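Local atomic coordinates of dehydrogenase (Chromobacterium violaceum, PDB entry 3Q2I), a protein that binds NAD(H) and UDP-GlcNAcA and probably oxidises this UDP-sugar during biosynthesis of 2,3-diacetamido-2,3-dideoxy-D-mannuronic acid. Residues G186-D197 against S331-Y339; L41-L52 against T59-M70. All blocks are in the same frame, centred on the assembly; numbering follows the deposited sequence.

Contact 1 (G186-D197 against S331-Y339); sequences GAFMNQASHYVD and SLELLIAMY. With HP7 ((2S,3S,4R,5R,6R)-5-acetamido-6-[[[(2R,3S,4R,5R)-5-(2,4-dioxopyrimidin-1-yl)-3,4-dihydroxy-oxolan-2-yl]methoxy-hydroxy-phosphoryl]oxy-hydroxy-phosphoryl]oxy-3,4-dihydroxy-oxane-2-carboxylic acid), chain C.
One face of the Phe188 ring carries the sulfur of Met338, whose SD lies 4.3 Å from the ring centroid and 20° off the normal, a Met-aromatic contact shifted toward the rim. The Tyr339 ring is met obliquely by Phe188 CB and by the methyl CE of Met189; Trp181 packs edge-to-face with the same tyrosine. These groups join the weakly bonded turn 187-191 to helix 325-344 within the C-terminal alpha/beta domain of this oxidoreductase family; Val196 of the following helix adds a knob seated among Ser331, Leu334, Leu335 and Met338, its CG2 3.8 Å from Leu335 CD2. Met189 CG stands anti to the backbone N (chi1 173°), and the bend at chi3 carries CE back to Tyr339 CE2, 3.8 Å away. The side facing away from helix 325-344 meets the bound UDP-sugar: Asn190 OD1 accepts from its O4' at 2.6 Å, and His194 NE2 bonds to the dinucleotide. At the far end Asp197, salt-bridged to Lys133 and Arg136, sets its CA 4.0 Å from Ser331 CB; Ser331 OG also bonds to Lys133, and a water accepts from Ser331 N at 2.9 Å. Tyr339 OH, itself bonded to Glu223, accepts one amide just before the 187-191 turn and one inside it: Gly186 N at 2.9 Å with an N-H...O angle of 159°, and Met189 N at 3.2 Å.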
loop_
_atom_site.group_PDB
_atom_site.type_symbol
_atom_site.label_atom_id
_atom_site.label_comp_id
_atom_site.label_asym_id
_atom_site.label_seq_id
_atom_site.Cartn_x
_atom_site.Cartn_y
_atom_site.Cartn_z
ATOM N N GLY A 186 -27.121 -0.424 -6.927
ATOM C CA GLY A 186 -27.738 -1.671 -6.433
ATOM C C GLY A 186 -28.414 -1.507 -5.099
ATOM O O GLY A 186 -29.077 -0.486 -4.823
ATOM N N ALA A 187 -28.409 -2.580 -4.328
ATOM C CA ALA A 187 -29.142 -2.646 -3.067
ATOM C C ALA A 187 -28.941 -1.421 -2.170
ATOM O O ALA A 187 -29.871 -0.967 -1.478
ATOM C CB ALA A 187 -28.846 -3.940 -2.338
ATOM N N PHE A 188 -27.717 -0.878 -2.134
ATOM C CA PHE A 188 -27.486 0.317 -1.323
ATOM C C PHE A 188 -27.970 1.615 -1.970
ATOM O O PHE A 188 -28.673 2.391 -1.302
ATOM C CB PHE A 188 -26.001 0.440 -0.952
ATOM C CG PHE A 188 -25.551 -0.438 0.186
ATOM C CD1 PHE A 188 -25.835 -0.134 1.505
ATOM C CD2 PHE A 188 -24.602 -1.428 -0.059
ATOM C CE1 PHE A 188 -25.344 -0.901 2.574
ATOM C CE2 PHE A 188 -23.998 -2.142 1.013
ATOM C CZ PHE A 188 -24.463 -1.935 2.312
ATOM N N MET A 189 -27.628 1.848 -3.235
ATOM C CA MET A 189 -27.901 3.150 -3.879
ATOM C C MET A 189 -29.365 3.294 -4.318
ATOM O O MET A 189 -29.881 4.426 -4.255
ATOM C CB MET A 189 -26.989 3.293 -5.087
ATOM C CG MET A 189 -27.243 4.530 -5.981
ATOM S SD MET A 189 -25.956 4.782 -7.203
ATOM C CE MET A 189 -24.641 5.460 -6.193
ATOM N N ASN A 190 -29.956 2.184 -4.722
ATOM C CA ASN A 190 -31.396 2.213 -5.065
ATOM C C ASN A 190 -32.210 1.773 -3.847
ATOM O O ASN A 190 -32.686 2.617 -3.086
ATOM C CB ASN A 190 -31.723 1.344 -6.280
ATOM C CG ASN A 190 -33.233 1.367 -6.571
ATOM O OD1 ASN A 190 -34.005 1.557 -5.650
ATOM N ND2 ASN A 190 -33.631 1.300 -7.825
ATOM N N GLN A 191 -32.281 0.475 -3.578
ATOM C CA GLN A 191 -33.393 -0.009 -2.733
ATOM C C GLN A 191 -33.371 0.490 -1.308
ATOM O O GLN A 191 -34.377 0.971 -0.757
ATOM C CB GLN A 191 -33.547 -1.535 -2.815
ATOM C CG GLN A 191 -34.010 -2.003 -4.199
ATOM C CD GLN A 191 -32.858 -2.166 -5.177
ATOM O OE1 GLN A 191 -31.705 -2.445 -4.803
ATOM N NE2 GLN A 191 -33.144 -1.980 -6.442
ATOM N N ALA A 192 -32.185 0.462 -0.703
ATOM C CA ALA A 192 -32.053 0.886 0.676
ATOM C C ALA A 192 -31.594 2.340 0.873
ATOM O O ALA A 192 -31.116 2.690 1.957
ATOM C CB ALA A 192 -31.099 -0.098 1.393
ATOM N N SER A 193 -31.656 3.187 -0.160
ATOM C CA SER A 193 -31.084 4.511 -0.055
ATOM C C SER A 193 -31.703 5.369 1.050
ATOM O O SER A 193 -31.010 6.205 1.599
ATOM C CB SER A 193 -31.059 5.256 -1.394
ATOM O OG SER A 193 -32.390 5.327 -1.840
ATOM N N HIS A 194 -32.968 5.151 1.369
ATOM C CA HIS A 194 -33.606 5.929 2.447
ATOM C C HIS A 194 -33.085 5.529 3.824
ATOM O O HIS A 194 -33.345 6.205 4.814
ATOM C CB HIS A 194 -35.151 5.804 2.397
ATOM C CG HIS A 194 -35.799 6.397 1.178
ATOM N ND1 HIS A 194 -35.799 7.748 0.918
ATOM C CD2 HIS A 194 -36.583 5.841 0.223
ATOM C CE1 HIS A 194 -36.465 7.991 -0.200
ATOM N NE2 HIS A 194 -36.957 6.847 -0.640
ATOM N N TYR A 195 -32.423 4.368 3.901
ATOM C CA TYR A 195 -31.808 3.906 5.136
ATOM C C TYR A 195 -30.350 4.356 5.202
ATOM O O TYR A 195 -29.883 4.743 6.270
ATOM C CB TYR A 195 -31.927 2.379 5.263
ATOM C CG TYR A 195 -33.364 1.908 5.384
ATOM C CD1 TYR A 195 -33.899 1.488 6.603
ATOM C CD2 TYR A 195 -34.170 1.844 4.259
ATOM C CE1 TYR A 195 -35.217 1.075 6.692
ATOM C CE2 TYR A 195 -35.517 1.442 4.349
ATOM C CZ TYR A 195 -36.012 1.072 5.581
ATOM O OH TYR A 195 -37.366 0.712 5.680
ATOM N N VAL A 196 -29.651 4.350 4.065
ATOM C CA VAL A 196 -28.319 4.966 4.014
ATOM C C VAL A 196 -28.423 6.404 4.496
ATOM O O VAL A 196 -27.547 6.919 5.218
ATOM C CB VAL A 196 -27.664 4.915 2.579
ATOM C CG1 VAL A 196 -26.336 5.696 2.610
ATOM C CG2 VAL A 196 -27.482 3.442 2.192
ATOM N N ASP A 197 -29.521 7.061 4.080
ATOM C CA ASP A 197 -29.735 8.446 4.458
ATOM C C ASP A 197 -29.691 8.632 5.968
ATOM O O ASP A 197 -29.326 9.704 6.442
ATOM C CB ASP A 197 -31.096 8.902 3.931
ATOM C CG ASP A 197 -31.384 10.351 4.186
ATOM O OD1 ASP A 197 -30.560 11.196 3.814
ATOM O OD2 ASP A 197 -32.481 10.639 4.727
ATOM N N SER A 331 -25.650 11.887 1.740
ATOM C CA SER A 331 -25.814 10.435 1.594
ATOM C C SER A 331 -25.169 9.946 0.314
ATOM O O SER A 331 -24.715 8.799 0.274
ATOM C CB SER A 331 -27.264 9.955 1.745
ATOM O OG SER A 331 -28.033 10.269 0.614
ATOM N N LEU A 332 -25.163 10.728 -0.761
ATOM C CA LEU A 332 -24.485 10.275 -1.980
ATOM C C LEU A 332 -23.024 10.041 -1.659
ATOM O O LEU A 332 -22.474 9.025 -2.126
ATOM C CB LEU A 332 -24.584 11.331 -3.085
ATOM C CG LEU A 332 -23.890 10.984 -4.399
ATOM C CD1 LEU A 332 -24.532 9.754 -5.044
ATOM C CD2 LEU A 332 -23.929 12.131 -5.372
ATOM N N GLU A 333 -22.405 10.937 -0.896
ATOM C CA GLU A 333 -20.945 10.769 -0.642
ATOM C C GLU A 333 -20.731 9.470 0.141
ATOM O O GLU A 333 -19.750 8.725 -0.129
ATOM C CB GLU A 333 -20.493 11.992 0.178
ATOM C CG GLU A 333 -18.981 11.928 0.389
ATOM C CD GLU A 333 -18.501 13.022 1.326
ATOM O OE1 GLU A 333 -17.446 13.598 1.034
ATOM O OE2 GLU A 333 -19.219 13.373 2.298
ATOM N N LEU A 334 -21.630 9.115 1.058
ATOM C CA LEU A 334 -21.522 7.826 1.756
ATOM C C LEU A 334 -21.663 6.662 0.790
ATOM O O LEU A 334 -20.944 5.680 0.897
ATOM C CB LEU A 334 -22.557 7.701 2.878
ATOM C CG LEU A 334 -22.206 8.437 4.147
ATOM C CD1 LEU A 334 -23.473 8.416 5.023
ATOM C CD2 LEU A 334 -21.035 7.703 4.826
ATOM N N LEU A 335 -22.643 6.695 -0.113
ATOM C CA LEU A 335 -22.863 5.611 -1.041
ATOM C C LEU A 335 -21.611 5.429 -1.870
ATOM O O LEU A 335 -21.175 4.291 -2.112
ATOM C CB LEU A 335 -24.060 5.918 -1.969
ATOM C CG LEU A 335 -25.451 5.842 -1.346
ATOM C CD1 LEU A 335 -26.428 6.454 -2.351
ATOM C CD2 LEU A 335 -25.782 4.392 -1.057
ATOM N N ILE A 336 -21.034 6.556 -2.330
ATOM C CA ILE A 336 -19.863 6.468 -3.237
ATOM C C ILE A 336 -18.682 5.962 -2.401
ATOM O O ILE A 336 -17.955 5.083 -2.929
ATOM C CB ILE A 336 -19.523 7.845 -3.888
ATOM C CG1 ILE A 336 -20.716 8.232 -4.789
ATOM C CG2 ILE A 336 -18.209 7.755 -4.649
ATOM C CD1 ILE A 336 -20.948 7.309 -5.978
ATOM N N ALA A 337 -18.567 6.346 -1.126
ATOM C CA ALA A 337 -17.456 5.791 -0.326
ATOM C C ALA A 337 -17.651 4.283 -0.099
ATOM O O ALA A 337 -16.658 3.520 -0.191
ATOM C CB ALA A 337 -17.410 6.472 1.033
ATOM N N MET A 338 -18.894 3.844 0.134
ATOM C CA MET A 338 -19.191 2.409 0.321
ATOM C C MET A 338 -18.854 1.673 -0.991
ATOM O O MET A 338 -18.240 0.593 -0.945
ATOM C CB MET A 338 -20.686 2.151 0.650
ATOM C CG MET A 338 -21.127 2.836 1.923
ATOM S SD MET A 338 -22.917 2.518 2.094
ATOM C CE MET A 338 -23.185 3.184 3.723
ATOM N N TYR A 339 -19.248 2.226 -2.141
ATOM C CA TYR A 339 -18.938 1.583 -3.435
ATOM C C TYR A 339 -17.454 1.503 -3.754
ATOM O O TYR A 339 -16.998 0.453 -4.199
ATOM C CB TYR A 339 -19.792 2.180 -4.573
ATOM C CG TYR A 339 -21.246 1.751 -4.606
ATOM C CD1 TYR A 339 -21.758 0.813 -3.710
ATOM C CD2 TYR A 339 -22.096 2.306 -5.562
ATOM C CE1 TYR A 339 -23.121 0.408 -3.778
ATOM C CE2 TYR A 339 -23.425 1.874 -5.670
ATOM C CZ TYR A 339 -23.912 0.918 -4.786
ATOM O OH TYR A 339 -25.251 0.476 -4.863
HETATM N N1 HP7 C . -41.201 -6.724 -3.964
HETATM C C2 HP7 C . -41.175 -8.052 -3.855
HETATM O O2 HP7 C . -40.981 -8.751 -4.883
HETATM N N3 HP7 C . -41.387 -8.660 -2.683
HETATM C C4 HP7 C . -41.619 -7.936 -1.580
HETATM O O4 HP7 C . -41.870 -8.560 -0.521
HETATM C C5 HP7 C . -41.641 -6.540 -1.654
HETATM C C6 HP7 C . -41.432 -5.951 -2.894
HETATM P PA HP7 C . -42.386 -1.787 -3.095
HETATM P PB HP7 C . -41.638 0.908 -2.760
HETATM O "O'P" HP7 C . -37.169 -1.198 -4.978
HETATM O "O'Q" HP7 C . -37.496 0.324 -6.535
HETATM C "C1'" HP7 C . -39.099 0.864 -2.109
HETATM O O1A HP7 C . -42.456 -2.285 -1.660
HETATM O O1B HP7 C . -42.029 0.770 -1.307
HETATM C C1C HP7 C . -40.901 -6.125 -5.271
HETATM C "C2'" HP7 C . -38.144 1.922 -1.527
HETATM N "N2'" HP7 C . -38.876 2.881 -0.698
HETATM O O2A HP7 C . -43.617 -1.401 -3.869
HETATM O O2B HP7 C . -42.444 1.722 -3.752
HETATM C C2C HP7 C . -42.132 -5.937 -6.147
HETATM O O2C HP7 C . -41.690 -6.269 -7.468
HETATM C "C3'" HP7 C . -37.418 2.670 -2.638
HETATM O "O3'" HP7 C . -36.333 3.381 -1.997
HETATM O O3A HP7 C . -41.340 -0.582 -3.271
HETATM O O3B HP7 C . -40.141 1.557 -2.809
HETATM C C3C HP7 C . -42.366 -4.437 -6.100
HETATM O O3C HP7 C . -42.957 -3.973 -7.315
HETATM C "C4'" HP7 C . -36.825 1.698 -3.670
HETATM O "O4'" HP7 C . -36.286 2.368 -4.804
HETATM C C4C HP7 C . -40.972 -3.841 -5.927
HETATM O O4C HP7 C . -40.406 -4.806 -5.028
HETATM C "C5'" HP7 C . -38.001 0.860 -4.212
HETATM O "O5'" HP7 C . -38.433 0.079 -3.101
HETATM C C5C HP7 C . -41.054 -2.513 -5.207
HETATM O O5C HP7 C . -41.576 -2.885 -3.937
HETATM C "C6'" HP7 C . -37.538 -0.050 -5.323
HETATM C "C7'" HP7 C . -38.681 3.139 0.594
HETATM O "O7'" HP7 C . -37.769 2.694 1.304
HETATM C "C8'" HP7 C . -39.680 4.085 1.218
HETATM O O HOH W 1 -28.245 13.143 2.193
#

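Contact 2 (L41-L52 against T59-M70); sequences LIDVCDIDPAAL and TGARGHASLTDM. With NAI (1,4-dihydronicotinamide adenine dinucleotide), chain B.
The His64 ring turns back along the neighbouring strand 41-45 toward Asp43. His64 CB passes 3.8 Å from Val44 O; CG turns beside the backbone N (chi1 -56°), which brings CD2 within 3.4 Å of the same carbonyl oxygen, at the ring edge. At the tip NE2 donates to Asp43 OD1 over 2.8 Å, nearly straight at 167°. The acceptor lies in the imidazole plane, but the carboxylate is met on its anti side, with the donor tilted out of its plane, and is turned about 45° against the ring. One ring face carries Met70 CB, offset toward the rim. Asp43 OD2 bonds to Thr74 OG1, so both carboxylate oxygens are gripped and the group's rotation is fixed. The extended chain of Arg62 runs alongside Asp43, CD beside OD1, without its guanidinium touching the carboxylate.

These strands, with helix 49-59 between them, form a beta-alpha-beta unit of the NAD-binding Rossmann fold, and 62-64 is one of the two edge strands of the parallel sheet within the chain. Backbone bonds alternate across the pair: Arg62 N to Ile42 O, Val44 N to Arg62 O at 2.7 Å, a weak one from His64 N to Val44 O, and Asp46 N to His64 O. On the face shared with His64, Met70 bends at chi3, resting SD on Asp43 CB and CE on Cys45 CB. On the other face Val44 CG1 meets Ala61 CB at 3.9 Å, while Leu52 CD2 covers His64 O. Just beyond the strand, Asp46 takes both adenosine ribose hydroxyls of the dinucleotide, O2B on OD1 and O3B on OD2 at 2.5 Å; OD1 also accepts Asp48 N in an Asx turn, and OD2 receives Cys21 N.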
loop_
_atom_site.group_PDB
_atom_site.type_symbol
_atom_site.label_atom_id
_atom_site.label_comp_id
_atom_site.label_asym_id
_atom_site.label_seq_id
_atom_site.Cartn_x
_atom_site.Cartn_y
_atom_site.Cartn_z
ATOM N N LEU A 41 -49.670 20.978 -12.425
ATOM C CA LEU A 41 -48.751 20.320 -13.339
ATOM C C LEU A 41 -49.146 20.685 -14.764
ATOM O O LEU A 41 -50.203 20.268 -15.240
ATOM C CB LEU A 41 -48.801 18.802 -13.108
ATOM C CG LEU A 41 -47.905 17.968 -14.022
ATOM C CD1 LEU A 41 -46.425 18.187 -13.684
ATOM C CD2 LEU A 41 -48.295 16.531 -13.686
ATOM N N ILE A 42 -48.300 21.434 -15.457
ATOM C CA ILE A 42 -48.650 22.006 -16.745
ATOM C C ILE A 42 -47.972 21.355 -17.944
ATOM O O ILE A 42 -48.369 21.591 -19.086
ATOM C CB ILE A 42 -48.411 23.543 -16.771
ATOM C CG1 ILE A 42 -46.986 23.854 -16.284
ATOM C CG2 ILE A 42 -49.348 24.237 -15.785
ATOM C CD1 ILE A 42 -46.429 25.189 -16.775
ATOM N N ASP A 43 -46.927 20.543 -17.716
ATOM C CA ASP A 43 -46.210 19.968 -18.834
ATOM C C ASP A 43 -45.584 18.641 -18.373
ATOM O O ASP A 43 -45.129 18.569 -17.231
ATOM C CB ASP A 43 -45.081 20.907 -19.253
ATOM C CG ASP A 43 -45.599 22.171 -19.893
ATOM O OD1 ASP A 43 -45.916 22.108 -21.108
ATOM O OD2 ASP A 43 -45.688 23.190 -19.178
ATOM N N VAL A 44 -45.658 17.621 -19.220
ATOM C CA VAL A 44 -45.082 16.305 -18.903
ATOM C C VAL A 44 -44.272 15.851 -20.100
ATOM O O VAL A 44 -44.507 16.245 -21.255
ATOM C CB VAL A 44 -46.104 15.229 -18.477
ATOM C CG1 VAL A 44 -46.697 15.533 -17.136
ATOM C CG2 VAL A 44 -47.194 15.008 -19.572
ATOM N N CYS A 45 -43.244 15.026 -19.833
ATOM C CA CYS A 45 -42.331 14.626 -20.884
ATOM C C CYS A 45 -41.964 13.150 -20.690
ATOM O O CYS A 45 -41.678 12.727 -19.563
ATOM C CB CYS A 45 -41.039 15.450 -20.812
ATOM S SG CYS A 45 -39.775 14.874 -21.951
ATOM N N ASP A 46 -42.010 12.391 -21.783
ATOM C CA ASP A 46 -41.509 11.012 -21.818
ATOM C C ASP A 46 -41.091 10.605 -23.220
ATOM O O ASP A 46 -41.736 10.996 -24.219
ATOM C CB ASP A 46 -42.486 10.020 -21.165
ATOM C CG ASP A 46 -41.793 8.742 -20.691
ATOM O OD1 ASP A 46 -41.114 8.113 -21.532
ATOM O OD2 ASP A 46 -41.913 8.399 -19.500
ATOM N N ILE A 47 -39.974 9.885 -23.350
ATOM C CA ILE A 47 -39.545 9.477 -24.688
ATOM C C ILE A 47 -40.367 8.283 -25.202
ATOM O O ILE A 47 -40.196 7.862 -26.356
ATOM C CB ILE A 47 -38.027 9.140 -24.745
ATOM C CG1 ILE A 47 -37.698 8.004 -23.766
ATOM C CG2 ILE A 47 -37.190 10.391 -24.552
ATOM C CD1 ILE A 47 -36.276 7.443 -23.959
ATOM N N ASP A 48 -41.175 7.681 -24.338
ATOM C CA ASP A 48 -42.040 6.570 -24.753
ATOM C C ASP A 48 -43.464 7.110 -24.969
ATOM O O ASP A 48 -44.122 7.495 -24.006
ATOM C CB ASP A 48 -42.052 5.489 -23.672
ATOM C CG ASP A 48 -42.896 4.290 -24.059
ATOM O OD1 ASP A 48 -42.538 3.144 -23.715
ATOM O OD2 ASP A 48 -43.926 4.500 -24.727
ATOM N N PRO A 49 -43.933 7.137 -26.224
ATOM C CA PRO A 49 -45.269 7.668 -26.548
ATOM C C PRO A 49 -46.433 7.191 -25.679
ATOM O O PRO A 49 -47.258 8.005 -25.221
ATOM C CB PRO A 49 -45.445 7.240 -27.991
ATOM C CG PRO A 49 -44.046 7.288 -28.570
ATOM C CD PRO A 49 -43.132 6.877 -27.432
ATOM N N ALA A 50 -46.519 5.895 -25.405
ATOM C CA ALA A 50 -47.577 5.397 -24.548
ATOM C C ALA A 50 -47.514 5.901 -23.111
ATOM O O ALA A 50 -48.551 6.174 -22.491
ATOM C CB ALA A 50 -47.605 3.857 -24.576
ATOM N N ALA A 51 -46.318 5.930 -22.517
ATOM C CA ALA A 51 -46.259 6.344 -21.124
ATOM C C ALA A 51 -46.691 7.823 -21.052
ATOM O O ALA A 51 -47.299 8.255 -20.074
ATOM C CB ALA A 51 -44.795 6.185 -20.590
ATOM N N LEU A 52 -46.248 8.584 -22.044
ATOM C CA LEU A 52 -46.582 9.995 -22.136
ATOM C C LEU A 52 -48.080 10.193 -22.359
ATOM O O LEU A 52 -48.710 10.980 -21.657
ATOM C CB LEU A 52 -45.826 10.630 -23.289
ATOM C CG LEU A 52 -46.067 12.137 -23.499
ATOM C CD1 LEU A 52 -45.649 12.996 -22.292
ATOM C CD2 LEU A 52 -45.463 12.682 -24.757
ATOM N N THR A 59 -53.510 13.758 -16.306
ATOM C CA THR A 59 -53.157 14.971 -15.550
ATOM C C THR A 59 -53.657 16.221 -16.266
ATOM O O THR A 59 -53.769 17.272 -15.640
ATOM C CB THR A 59 -51.615 15.114 -15.469
ATOM O OG1 THR A 59 -51.087 15.255 -16.785
ATOM C CG2 THR A 59 -51.007 13.910 -14.766
ATOM N N GLY A 60 -53.914 16.111 -17.567
ATOM C CA GLY A 60 -54.335 17.257 -18.377
ATOM C C GLY A 60 -53.192 18.141 -18.858
ATOM O O GLY A 60 -53.391 19.087 -19.625
ATOM N N ALA A 61 -51.978 17.875 -18.376
ATOM C CA ALA A 61 -50.805 18.648 -18.757
ATOM C C ALA A 61 -50.530 18.515 -20.243
ATOM O O ALA A 61 -50.912 17.501 -20.815
ATOM C CB ALA A 61 -49.590 18.082 -17.980
ATOM N N ARG A 62 -49.831 19.476 -20.854
ATOM C CA ARG A 62 -49.310 19.280 -22.196
ATOM C C ARG A 62 -48.186 18.257 -22.209
ATOM O O ARG A 62 -47.382 18.224 -21.261
ATOM C CB ARG A 62 -48.724 20.547 -22.800
ATOM C CG ARG A 62 -49.634 21.772 -22.764
ATOM C CD ARG A 62 -48.795 23.031 -22.945
ATOM N NE ARG A 62 -49.542 24.090 -23.611
ATOM C CZ ARG A 62 -49.861 25.253 -23.050
ATOM N NH1 ARG A 62 -49.491 25.506 -21.797
ATOM N NH2 ARG A 62 -50.549 26.152 -23.750
ATOM N N GLY A 63 -48.074 17.553 -23.333
ATOM C CA GLY A 63 -47.081 16.475 -23.500
ATOM C C GLY A 63 -45.901 16.872 -24.359
ATOM O O GLY A 63 -46.034 17.639 -25.312
ATOM N N HIS A 64 -44.713 16.321 -24.081
ATOM C CA HIS A 64 -43.562 16.586 -24.933
ATOM C C HIS A 64 -42.722 15.329 -25.083
ATOM O O HIS A 64 -42.621 14.563 -24.129
ATOM C CB HIS A 64 -42.692 17.644 -24.254
ATOM C CG HIS A 64 -43.417 18.913 -23.937
ATOM N ND1 HIS A 64 -43.353 20.021 -24.757
ATOM C CD2 HIS A 64 -44.199 19.262 -22.888
ATOM C CE1 HIS A 64 -44.074 20.994 -24.230
ATOM N NE2 HIS A 64 -44.593 20.563 -23.093
ATOM N N ALA A 65 -42.063 15.190 -26.227
ATOM C CA ALA A 65 -41.303 13.996 -26.561
ATOM C C ALA A 65 -39.818 14.074 -26.184
ATOM O O ALA A 65 -39.130 13.056 -26.236
ATOM C CB ALA A 65 -41.429 13.681 -28.040
ATOM N N SER A 66 -39.317 15.275 -25.910
ATOM C CA SER A 66 -37.966 15.416 -25.387
ATOM C C SER A 66 -37.927 16.465 -24.283
ATOM O O SER A 66 -38.708 17.417 -24.275
ATOM C CB SER A 66 -36.977 15.725 -26.503
ATOM O OG SER A 66 -36.989 17.100 -26.810
ATOM N N LEU A 67 -36.980 16.337 -23.356
ATOM C CA LEU A 67 -36.800 17.323 -22.314
ATOM C C LEU A 67 -36.416 18.677 -22.902
ATOM O O LEU A 67 -36.897 19.717 -22.451
ATOM C CB LEU A 67 -35.738 16.831 -21.293
ATOM C CG LEU A 67 -35.373 17.922 -20.297
ATOM C CD1 LEU A 67 -36.511 18.290 -19.406
ATOM C CD2 LEU A 67 -34.235 17.379 -19.410
ATOM N N THR A 68 -35.539 18.665 -23.893
ATOM C CA THR A 68 -35.030 19.895 -24.472
ATOM C C THR A 68 -36.160 20.742 -25.068
ATOM O O THR A 68 -36.188 21.953 -24.860
ATOM C CB THR A 68 -33.959 19.647 -25.537
ATOM O OG1 THR A 68 -32.830 18.954 -24.958
ATOM C CG2 THR A 68 -33.450 20.974 -26.056
ATOM N N ASP A 69 -37.101 20.083 -25.737
ATOM C CA ASP A 69 -38.331 20.758 -26.182
ATOM C C ASP A 69 -39.197 21.269 -25.042
ATOM O O ASP A 69 -39.666 22.408 -25.101
ATOM C CB ASP A 69 -39.190 19.793 -26.987
ATOM C CG ASP A 69 -38.574 19.452 -28.306
ATOM O OD1 ASP A 69 -37.631 20.169 -28.699
ATOM O OD2 ASP A 69 -39.027 18.469 -28.929
ATOM N N MET A 70 -39.505 20.425 -24.060
ATOM C CA MET A 70 -40.321 20.877 -22.943
ATOM C C MET A 70 -39.704 22.127 -22.312
ATOM O O MET A 70 -40.446 23.055 -21.938
ATOM C CB MET A 70 -40.600 19.761 -21.924
ATOM C CG MET A 70 -41.328 20.191 -20.665
ATOM S SD MET A 70 -41.939 18.898 -19.575
ATOM C CE MET A 70 -40.357 18.458 -18.810
HETATM P PA NAI B . -39.493 3.811 -14.537
HETATM O O1A NAI B . -38.648 2.971 -15.405
HETATM O O2A NAI B . -40.925 3.279 -14.087
HETATM O O5B NAI B . -39.751 5.254 -15.127
HETATM C C5B NAI B . -38.997 5.448 -16.290
HETATM C C4B NAI B . -39.561 6.656 -17.024
HETATM O O4B NAI B . -38.569 7.557 -17.545
HETATM C C3B NAI B . -40.097 5.835 -18.198
HETATM O O3B NAI B . -41.473 6.150 -18.451
HETATM C C2B NAI B . -39.093 6.076 -19.338
HETATM O O2B NAI B . -39.645 5.967 -20.645
HETATM C C1B NAI B . -38.722 7.537 -18.989
HETATM N N9A NAI B . -37.527 8.008 -19.649
HETATM C C8A NAI B . -36.337 7.334 -19.777
HETATM N N7A NAI B . -35.479 8.116 -20.370
HETATM C C5A NAI B . -36.021 9.364 -20.569
HETATM C C6A NAI B . -35.591 10.571 -21.159
HETATM N N6A NAI B . -34.317 10.729 -21.663
HETATM N N1A NAI B . -36.455 11.598 -21.221
HETATM C C2A NAI B . -37.679 11.456 -20.754
HETATM N N3A NAI B . -38.160 10.351 -20.190
HETATM C C4A NAI B . -37.344 9.278 -20.114
HETATM O O3 NAI B . -38.672 4.107 -13.205
HETATM P PN NAI B . -39.189 4.589 -11.829
HETATM O O1N NAI B . -39.334 3.441 -10.871
HETATM O O2N NAI B . -40.389 5.566 -11.886
HETATM O O5D NAI B . -37.913 5.278 -11.090
HETATM C C5D NAI B . -37.790 6.607 -11.540
HETATM C C4D NAI B . -36.830 7.401 -10.660
HETATM O O4D NAI B . -37.496 7.506 -9.391
HETATM C C3D NAI B . -35.505 6.664 -10.311
HETATM O O3D NAI B . -34.518 7.682 -10.136
HETATM C C2D NAI B . -35.790 6.031 -8.944
HETATM O O2D NAI B . -34.619 5.930 -8.138
HETATM C C1D NAI B . -36.763 7.043 -8.271
HETATM N N1N NAI B . -37.619 6.435 -7.277
HETATM C C2N NAI B . -37.716 6.985 -6.086
HETATM C C3N NAI B . -38.466 6.407 -5.054
HETATM C C7N NAI B . -38.592 7.056 -3.730
HETATM O O7N NAI B . -38.833 6.483 -2.683
HETATM N N7N NAI B . -38.429 8.407 -3.618
HETATM C C4N NAI B . -39.042 5.147 -5.311
HETATM C C5N NAI B . -38.999 4.665 -6.608
HETATM C C6N NAI B . -38.277 5.309 -7.580
#

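Contact 1 is wholly buried about 9 Å from the centre of the chain (centre to centre), in the C-terminal alpha/beta domain; contact 2 is only partly buried, at the margin of the Rossmann sheet. They share no helix or strand, and their nearest atoms lie about 16 Å apart. Contact 1 joins helices through methionine, leucine and aromatic side chains, with a single hydroxyl collecting amides, whereas contact 2 is built on parallel-strand backbone bonds and a histidine-carboxylate pair. The dinucleotide connects their surroundings: residues 41-52 hold the ribose at its adenine end, while 186-197 brings His194 to the nicotinamide end, next to the UDP-sugar.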